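Local atomic coordinates of luciferase-like enzymeAMP-CoA-ligase (Zophobas atratus, PDB entry 4W8O), a protein that probably activates carboxylic acids as adenylates and joins them to coenzyme A, as a luciferase-like AMP-CoA ligase from a nonluminescent mealworm. Residues R57-L62 with M159-D165; S90-G94 with F169-K173. All coordinates share one frame; numbering follows the deposited sequence.

How the contacts relate
Both contacts tie the long loop that runs from helix 156-159 to strand 179-184 onto helices 48-64 and 85-92, which pack on each other in the adenylate-forming fold. Contact 1 lies nearer the surface, its centre about 27 Å from the chain's centre, where the loop bends past one side of helix 48-64 and polar and apolar groups share the work. Contact 2, its centre about 21 Å from the chain's centre, is buried and holds the end of helix 85-92, relying on aromatic and proline packing plus one backbone hydrogen bond. The contact centres are about 12 Å apart and they touch: L60 and A59 pack on F169, while L62 packs on S90.

Contact 1 (R57-L62 with M159-D165); sequences RVALNL and MTLPCGD
The side-chain amide of N61 reaches from helix 48-64 into the bend of the 159-165 loop, where ND2 donates to two backbone carbonyls. N61 ND2 lies 3.1 Å from L161 O, on a lone pair in the carbonyl plane. The other bond, 2.6 Å from N61 ND2 to O of M159, comes from above that carbonyl's plane; both acceptors lie in the amide plane of N61, and each can take a different N-H, which fixes the amide's rotation. A water lies between N61 OD1 and C163 O, the second link weak. Asparagine suits this site because its short amide can donate twice while its oxygen accepts. With only a methyl in place of this amide, as in an alanine, the carbonyls of M159 and L161 would probably lose their shared donor and the bend its tie to the helix.

Next to it, M159 bends at chi2 (-59°) and chi3 (-71°), carrying CE to 3.5 Å from CD2 of L62. V58 CA makes a C-H...O contact of 3.3 Å with M159 O, and V58 CG2 meets T160 CG2; V58 also packs on I85 and A89 of helix 85-92. The extended R57 chain passes P162, whose CB sits over one guanidinium face, 3.6 Å from R57 NE; further out, E166 forms a salt bridge with NE. Polar bonds thus fix the loop's backbone, M159 packs on L62 and V58, and P162 lies against the guanidinium.

Contact 2 (S90-G94 with F169-K173); sequences SSYLG and FKPSK
Y92 and F169 set their rings obliquely against each other, with planes at 50° and centroids 6.0 Å apart, where helix 85-92 closes in a Schellman motif at G94. Their nearest atoms are Y92 CD2 and F169 CE2, 3.7 Å apart, and CB of Y92 meets the edge of the phenylalanine ring in its plane. F169 holds CG anti to its own N (chi1 177°), an extension that carries the ring to Y92 and L93, while T56 of helix 48-64 also packs on it. Phenylalanine suits this buried place, being flat and wholly apolar. L93 brings CD2 to the ring's edge, 4.1 Å from F169 CE1. P171 crosses the tyrosine at a slant, its CG 4.2 Å from Y92 CD1; F25 of helix 20-30 meets Y92 edge-to-face, and the phenol OH hydrogen-bonds to S55 OG. Glycine fits position 94 because its positive phi is easily adopted there.

P171 has no N-H to give, and the polar link is made by the next residue. One water bridges the carbonyls of Y92 and S172, another joins O of L93 to OG of S172. S172 N donates to Y92 O at 2.8 Å.

Contact 1 (R57-L62 with M159-D165)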
loop_
_atom_site.group_PDB
_atom_site.type_symbol
_atom_site.label_atom_id
_atom_site.label_comp_id
_atom_site.label_asym_id
_atom_site.label_seq_id
_atom_site.Cartn_x
_atom_site.Cartn_y
_atom_site.Cartn_z
ATOM N N ARG A 57 -3.800 -6.764 -22.725
ATOM C CA ARG A 57 -2.980 -7.648 -23.550
ATOM C C ARG A 57 -2.181 -8.636 -22.717
ATOM O O ARG A 57 -2.114 -9.818 -23.055
ATOM C CB ARG A 57 -2.047 -6.835 -24.445
ATOM C CG ARG A 57 -2.766 -6.142 -25.582
ATOM C CD ARG A 57 -1.844 -5.181 -26.296
ATOM N NE ARG A 57 -2.539 -4.417 -27.319
ATOM C CZ ARG A 57 -1.968 -3.468 -28.053
ATOM N NH1 ARG A 57 -0.691 -3.151 -27.873
ATOM N NH2 ARG A 57 -2.680 -2.827 -28.969
ATOM N N VAL A 58 -1.592 -8.161 -21.620
ATOM C CA VAL A 58 -0.898 -9.052 -20.696
ATOM C C VAL A 58 -1.853 -10.104 -20.131
ATOM O O VAL A 58 -1.496 -11.279 -20.060
ATOM C CB VAL A 58 -0.204 -8.275 -19.557
ATOM C CG1 VAL A 58 0.360 -9.225 -18.513
ATOM C CG2 VAL A 58 0.918 -7.405 -20.109
ATOM N N ALA A 59 -3.058 -9.682 -19.743
ATOM C CA ALA A 59 -4.068 -10.593 -19.186
ATOM C C ALA A 59 -4.460 -11.700 -20.160
ATOM O O ALA A 59 -4.536 -12.875 -19.782
ATOM C CB ALA A 59 -5.311 -9.821 -18.761
ATOM N N LEU A 60 -4.723 -11.318 -21.407
ATOM C CA LEU A 60 -5.100 -12.292 -22.437
ATOM C C LEU A 60 -3.985 -13.314 -22.650
ATOM O O LEU A 60 -4.255 -14.486 -22.857
ATOM C CB LEU A 60 -5.455 -11.600 -23.761
ATOM C CG LEU A 60 -6.794 -10.863 -23.758
ATOM C CD1 LEU A 60 -6.871 -9.912 -24.943
ATOM C CD2 LEU A 60 -7.963 -11.841 -23.783
ATOM N N ASN A 61 -2.734 -12.874 -22.577
ATOM C CA ASN A 61 -1.616 -13.800 -22.693
ATOM C C ASN A 61 -1.460 -14.670 -21.444
ATOM O O ASN A 61 -1.191 -15.864 -21.551
ATOM C CB ASN A 61 -0.325 -13.046 -23.021
ATOM C CG ASN A 61 -0.290 -12.570 -24.459
ATOM O OD1 ASN A 61 -0.677 -13.305 -25.371
ATOM N ND2 ASN A 61 0.170 -11.340 -24.674
ATOM N N LEU A 62 -1.644 -14.085 -20.265
ATOM C CA LEU A 62 -1.635 -14.868 -19.019
ATOM C C LEU A 62 -2.700 -15.977 -19.043
ATOM O O LEU A 62 -2.475 -17.081 -18.549
ATOM C CB LEU A 62 -1.842 -13.962 -17.800
ATOM C CG LEU A 62 -0.641 -13.131 -17.334
ATOM C CD1 LEU A 62 -1.073 -12.153 -16.254
ATOM C CD2 LEU A 62 0.492 -14.009 -16.830
ATOM N N MET A 159 4.764 -10.540 -23.317
ATOM C CA MET A 159 3.427 -10.583 -22.710
ATOM C C MET A 159 2.512 -9.435 -23.170
ATOM O O MET A 159 1.290 -9.550 -23.076
ATOM C CB MET A 159 3.519 -10.583 -21.169
ATOM C CG MET A 159 4.163 -11.814 -20.549
ATOM S SD MET A 159 3.314 -13.359 -20.957
ATOM C CE MET A 159 1.811 -13.162 -20.001
ATOM N N THR A 160 3.092 -8.336 -23.658
ATOM C CA THR A 160 2.312 -7.211 -24.167
ATOM C C THR A 160 1.935 -7.369 -25.646
ATOM O O THR A 160 1.289 -6.482 -26.206
ATOM C CB THR A 160 3.059 -5.865 -24.000
ATOM O OG1 THR A 160 4.277 -5.882 -24.758
ATOM C CG2 THR A 160 3.379 -5.591 -22.531
ATOM N N LEU A 161 2.338 -8.472 -26.283
ATOM C CA LEU A 161 2.025 -8.690 -27.696
ATOM C C LEU A 161 0.513 -8.783 -27.873
ATOM O O LEU A 161 -0.129 -9.606 -27.215
ATOM C CB LEU A 161 2.677 -9.974 -28.230
ATOM C CG LEU A 161 4.209 -10.019 -28.336
ATOM C CD1 LEU A 161 4.660 -11.434 -28.679
ATOM C CD2 LEU A 161 4.753 -9.014 -29.349
ATOM N N PRO A 162 -0.062 -7.940 -28.751
ATOM C CA PRO A 162 -1.506 -7.974 -28.943
ATOM C C PRO A 162 -1.966 -9.270 -29.598
ATOM O O PRO A 162 -1.387 -9.696 -30.588
ATOM C CB PRO A 162 -1.770 -6.785 -29.872
ATOM C CG PRO A 162 -0.485 -6.550 -30.571
ATOM C CD PRO A 162 0.587 -6.925 -29.598
ATOM N N CYS A 163 -2.983 -9.895 -29.017
ATOM C CA CYS A 163 -3.633 -11.054 -29.618
ATOM C C CYS A 163 -4.890 -11.388 -28.837
ATOM O O CYS A 163 -4.974 -11.143 -27.631
ATOM C CB CYS A 163 -2.709 -12.278 -29.665
ATOM S SG CYS A 163 -3.541 -13.792 -30.220
ATOM N N GLY A 164 -5.867 -11.957 -29.537
ATOM C CA GLY A 164 -7.159 -12.247 -28.950
ATOM C C GLY A 164 -8.082 -11.063 -29.109
ATOM O O GLY A 164 -7.703 -10.024 -29.657
ATOM N N ASP A 165 -9.304 -11.230 -28.628
ATOM C CA ASP A 165 -10.316 -10.201 -28.731
ATOM C C ASP A 165 -10.119 -9.216 -27.580
ATOM O O ASP A 165 -10.721 -9.348 -26.514
ATOM C CB ASP A 165 -11.706 -10.844 -28.701
ATOM C CG ASP A 165 -12.795 -9.912 -29.179
ATOM O OD1 ASP A 165 -12.608 -8.674 -29.112
ATOM O OD2 ASP A 165 -13.845 -10.427 -29.618
HETATM O O HOH W 1 -3.143 -12.867 -26.416
#

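Contact 2 (S90-G94 with F169-K173)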
loop_
_atom_site.group_PDB
_atom_site.type_symbol
_atom_site.label_atom_id
_atom_site.label_comp_id
_atom_site.label_asym_id
_atom_site.label_seq_id
_atom_site.Cartn_x
_atom_site.Cartn_y
_atom_site.Cartn_z
ATOM N N SER A 90 -3.057 -9.560 -13.919
ATOM C CA SER A 90 -3.329 -10.737 -13.095
ATOM C C SER A 90 -4.605 -10.555 -12.272
ATOM O O SER A 90 -5.405 -11.487 -12.128
ATOM C CB SER A 90 -2.143 -11.016 -12.169
ATOM O OG SER A 90 -1.007 -11.421 -12.908
ATOM N N SER A 91 -4.792 -9.349 -11.740
ATOM C CA SER A 91 -6.007 -9.014 -11.008
ATOM C C SER A 91 -7.262 -9.090 -11.877
ATOM O O SER A 91 -8.314 -9.466 -11.379
ATOM C CB SER A 91 -5.884 -7.634 -10.366
ATOM O OG SER A 91 -4.895 -7.663 -9.351
ATOM N N TYR A 92 -7.158 -8.747 -13.162
ATOM C CA TYR A 92 -8.294 -8.897 -14.095
ATOM C C TYR A 92 -8.785 -10.341 -14.139
ATOM O O TYR A 92 -9.977 -10.593 -14.303
ATOM C CB TYR A 92 -7.939 -8.488 -15.532
ATOM C CG TYR A 92 -7.633 -7.025 -15.787
ATOM C CD1 TYR A 92 -8.060 -6.020 -14.918
ATOM C CD2 TYR A 92 -6.961 -6.641 -16.951
ATOM C CE1 TYR A 92 -7.791 -4.685 -15.179
ATOM C CE2 TYR A 92 -6.687 -5.308 -17.223
ATOM C CZ TYR A 92 -7.098 -4.332 -16.334
ATOM O OH TYR A 92 -6.834 -3.007 -16.590
ATOM N N LEU A 93 -7.859 -11.283 -13.999
ATOM C CA LEU A 93 -8.185 -12.709 -14.020
ATOM C C LEU A 93 -8.570 -13.261 -12.652
ATOM O O LEU A 93 -8.865 -14.452 -12.522
ATOM C CB LEU A 93 -7.007 -13.499 -14.584
ATOM C CG LEU A 93 -6.548 -13.046 -15.967
ATOM C CD1 LEU A 93 -5.373 -13.891 -16.422
ATOM C CD2 LEU A 93 -7.690 -13.123 -16.978
ATOM N N GLY A 94 -8.583 -12.400 -11.635
ATOM C CA GLY A 94 -8.913 -12.811 -10.282
ATOM C C GLY A 94 -7.801 -13.575 -9.573
ATOM O O GLY A 94 -8.029 -14.140 -8.502
ATOM N N PHE A 169 -12.608 -8.348 -24.156
ATOM C CA PHE A 169 -12.111 -8.805 -22.861
ATOM C C PHE A 169 -12.771 -8.067 -21.708
ATOM O O PHE A 169 -12.907 -6.842 -21.727
ATOM C CB PHE A 169 -10.598 -8.667 -22.751
ATOM C CG PHE A 169 -10.061 -9.054 -21.400
ATOM C CD1 PHE A 169 -9.864 -10.389 -21.075
ATOM C CD2 PHE A 169 -9.770 -8.085 -20.448
ATOM C CE1 PHE A 169 -9.381 -10.750 -19.835
ATOM C CE2 PHE A 169 -9.282 -8.442 -19.200
ATOM C CZ PHE A 169 -9.089 -9.773 -18.894
ATOM N N LYS A 170 -13.196 -8.840 -20.715
ATOM C CA LYS A 170 -13.681 -8.297 -19.458
ATOM C C LYS A 170 -13.009 -9.069 -18.321
ATOM O O LYS A 170 -12.720 -10.263 -18.460
ATOM C CB LYS A 170 -15.205 -8.431 -19.353
ATOM C CG LYS A 170 -16.000 -7.574 -20.340
ATOM C CD LYS A 170 -15.839 -6.082 -20.059
ATOM C CE LYS A 170 -16.831 -5.229 -20.840
ATOM N NZ LYS A 170 -16.660 -3.784 -20.499
ATOM N N PRO A 171 -12.739 -8.389 -17.197
ATOM C CA PRO A 171 -12.215 -9.121 -16.042
ATOM C C PRO A 171 -13.113 -10.294 -15.653
ATOM O O PRO A 171 -14.335 -10.201 -15.761
ATOM C CB PRO A 171 -12.196 -8.067 -14.936
ATOM C CG PRO A 171 -12.082 -6.769 -15.652
ATOM C CD PRO A 171 -12.825 -6.941 -16.946
ATOM N N SER A 172 -12.502 -11.384 -15.209
ATOM C CA SER A 172 -13.234 -12.584 -14.823
ATOM C C SER A 172 -14.132 -12.316 -13.632
ATOM O O SER A 172 -13.753 -11.597 -12.711
ATOM C CB SER A 172 -12.258 -13.699 -14.453
ATOM O OG SER A 172 -11.347 -13.946 -15.506
ATOM N N LYS A 173 -15.328 -12.890 -13.658
ATOM C CA LYS A 173 -16.177 -12.919 -12.481
ATOM C C LYS A 173 -15.515 -13.842 -11.474
ATOM O O LYS A 173 -14.961 -14.872 -11.854
ATOM C CB LYS A 173 -17.579 -13.418 -12.843
ATOM C CG LYS A 173 -18.364 -12.428 -13.693
ATOM C CD LYS A 173 -18.661 -11.173 -12.888
ATOM C CE LYS A 173 -19.418 -10.137 -13.688
ATOM N NZ LYS A 173 -19.569 -8.911 -12.852
HETATM O O HOH W 2 -11.738 -10.053 -11.814
HETATM O O HOH W 3 -9.803 -16.048 -14.532
#